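Long-range contact in hemolysin-related protein (Vibrio cholerae serotype O1, PDB 6MLT), which is a calcium-binding, secreted protein of the biofilm matrix that probably binds carbohydrates through its lectin domain and so contributes to biofilm adhesion: residues Ile513-Gly518 with Leu537-Asp543. Residues are numbered along the deposited sequence; the frame is centred on the assembly and turned at random.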
loop_
_atom_site.group_PDB
_atom_site.type_symbol
_atom_site.label_atom_id
_atom_site.label_comp_id
_atom_site.label_asym_id
_atom_site.label_seq_id
_atom_site.Cartn_x
_atom_site.Cartn_y
_atom_site.Cartn_z
ATOM N N ILE A 513 -24.089 -4.553 9.907
ATOM C CA ILE A 513 -24.347 -3.582 10.965
ATOM C C ILE A 513 -25.264 -2.513 10.396
ATOM O O ILE A 513 -24.952 -1.923 9.356
ATOM C CB ILE A 513 -23.038 -2.954 11.484
ATOM C CG1 ILE A 513 -22.213 -4.001 12.234
ATOM C CG2 ILE A 513 -23.322 -1.741 12.375
ATOM C CD1 ILE A 513 -20.806 -3.546 12.594
ATOM N N ALA A 514 -26.387 -2.263 11.071
ATOM C CA ALA A 514 -27.285 -1.198 10.648
ATOM C C ALA A 514 -26.584 0.148 10.798
ATOM O O ALA A 514 -26.143 0.507 11.895
ATOM C CB ALA A 514 -28.570 -1.232 11.473
ATOM N N ASN A 515 -26.492 0.889 9.698
ATOM C CA ASN A 515 -25.764 2.156 9.670
ATOM C C ASN A 515 -26.160 2.879 8.394
ATOM O O ASN A 515 -25.907 2.371 7.295
ATOM C CB ASN A 515 -24.254 1.910 9.719
ATOM C CG ASN A 515 -23.455 3.177 9.980
ATOM O OD1 ASN A 515 -23.449 3.701 11.093
ATOM N ND2 ASN A 515 -22.761 3.659 8.956
ATOM N N SER A 516 -26.790 4.047 8.526
ATOM C CA SER A 516 -27.382 4.723 7.381
ATOM C C SER A 516 -26.519 5.883 6.897
ATOM O O SER A 516 -25.760 6.488 7.661
ATOM C CB SER A 516 -28.783 5.244 7.707
ATOM O OG SER A 516 -28.780 6.128 8.817
ATOM N N SER A 517 -26.666 6.195 5.610
ATOM C CA SER A 517 -26.002 7.345 5.011
ATOM C C SER A 517 -26.639 7.672 3.669
ATOM O O SER A 517 -27.013 6.766 2.912
ATOM C CB SER A 517 -24.501 7.086 4.822
ATOM O OG SER A 517 -23.880 8.216 4.220
ATOM N N GLY A 518 -26.754 8.971 3.374
ATOM C CA GLY A 518 -27.024 9.387 2.007
ATOM C C GLY A 518 -25.936 8.945 1.052
ATOM O O GLY A 518 -26.196 8.778 -0.146
ATOM N N LEU A 537 -13.743 -0.860 15.078
ATOM C CA LEU A 537 -14.354 -0.599 13.779
ATOM C C LEU A 537 -15.163 0.693 13.873
ATOM O O LEU A 537 -16.152 0.755 14.615
ATOM C CB LEU A 537 -15.254 -1.758 13.365
ATOM C CG LEU A 537 -16.230 -1.506 12.209
ATOM C CD1 LEU A 537 -15.487 -1.134 10.936
ATOM C CD2 LEU A 537 -17.110 -2.727 11.982
ATOM N N ILE A 538 -14.756 1.704 13.107
ATOM C CA ILE A 538 -15.298 3.061 13.203
ATOM C C ILE A 538 -16.068 3.377 11.927
ATOM O O ILE A 538 -15.531 3.219 10.823
ATOM C CB ILE A 538 -14.175 4.092 13.410
ATOM C CG1 ILE A 538 -13.349 3.752 14.655
ATOM C CG2 ILE A 538 -14.758 5.515 13.521
ATOM C CD1 ILE A 538 -11.862 3.910 14.465
ATOM N N MET A 539 -17.300 3.871 12.071
ATOM C CA MET A 539 -18.094 4.255 10.914
ATOM C C MET A 539 -18.926 5.489 11.234
ATOM O O MET A 539 -19.271 5.753 12.390
ATOM C CB MET A 539 -19.006 3.109 10.447
ATOM C CG MET A 539 -20.073 2.701 11.431
ATOM S SD MET A 539 -20.883 1.155 10.956
ATOM C CE MET A 539 -19.568 -0.019 11.280
ATOM N N VAL A 540 -19.247 6.245 10.190
ATOM C CA VAL A 540 -20.013 7.477 10.326
ATOM C C VAL A 540 -21.405 7.257 9.752
ATOM O O VAL A 540 -21.616 6.398 8.891
ATOM C CB VAL A 540 -19.292 8.656 9.641
ATOM C CG1 VAL A 540 -17.883 8.795 10.197
ATOM C CG2 VAL A 540 -19.256 8.463 8.123
ATOM N N ALA A 541 -22.364 8.038 10.245
ATOM C CA ALA A 541 -23.759 7.835 9.891
ATOM C C ALA A 541 -24.485 9.168 9.821
ATOM O O ALA A 541 -24.107 10.146 10.479
ATOM C CB ALA A 541 -24.466 6.919 10.895
ATOM N N ASN A 542 -25.545 9.181 9.018
ATOM C CA ASN A 542 -26.434 10.323 8.911
ATOM C C ASN A 542 -27.818 9.806 8.563
ATOM O O ASN A 542 -27.962 8.742 7.949
ATOM C CB ASN A 542 -25.937 11.319 7.859
ATOM C CG ASN A 542 -25.700 10.663 6.518
ATOM O OD1 ASN A 542 -26.631 10.486 5.729
ATOM N ND2 ASN A 542 -24.452 10.285 6.256
ATOM N N ASP A 543 -28.838 10.573 8.950
ATOM C CA ASP A 543 -30.217 10.136 8.778
ATOM C C ASP A 543 -31.117 11.263 8.291
ATOM O O ASP A 543 -32.334 11.226 8.512
ATOM C CB ASP A 543 -30.773 9.547 10.083
ATOM C CG ASP A 543 -30.681 10.508 11.256
ATOM O OD1 ASP A 543 -30.363 11.697 11.044
ATOM O OD2 ASP A 543 -30.933 10.061 12.401
#
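Asn542 presents its side-chain amide to the loop at Ser517-Gly518 and uses both ends of it. OD1 takes the backbone N-H of Gly518 at 2.8 Å, in the carbonyl plane and on a lone pair, while ND2 gives a proton to Ser517 OG at 3.0 Å. With CG set between backbone N and carbonyl carbon (chi1 54°), the amide is carried across to the other segment, and a further bond from ND2 to Val31 O helps fix its rotation. Ser517 OG is also hydrogen-bonded to Glu522 OE2 and Thr519 N; a hydroxyl can both accept and donate, which suits this junction. The backbone joins in: Asn542 N donates to Ser516 O at 3.0 Å, and the CA of Ala541 adds a CH...O contact to the same oxygen. Ser516 OG lies 2.9 Å from Asn542 O and accepts the N-H of Val550.

Asn515, two residues before Ser517, points at the strand 537-541. Its extended side chain (chi1 -168°) slides past Met539 in the opposite direction, CG resting 3.4 Å from SD. ND2 reaches Val540 O at 3.0 Å, with that oxygen close to the amide plane but the donor 45° above the plane of the carbonyl. OD1 lies against the methyl of Ala541, whose small side chain allows the close approach. On the far side of Met539 from Ala541 the contacts become apolar: the bent, flexible end of Met539 brings CE to Ile513 CD1, and Ile513 CD1 meets Leu537 CD2 tip to tip at 3.8 Å. Tyr557 and Met499 also pack here.

The arrangement joins edge strand 509-514 of one four-stranded antiparallel sheet to inner strand 536-541 of the next, with hydrophobic side chains between the sheets and asparagines and serines tying down the exit loops, as between adjacent blades of a beta-propeller.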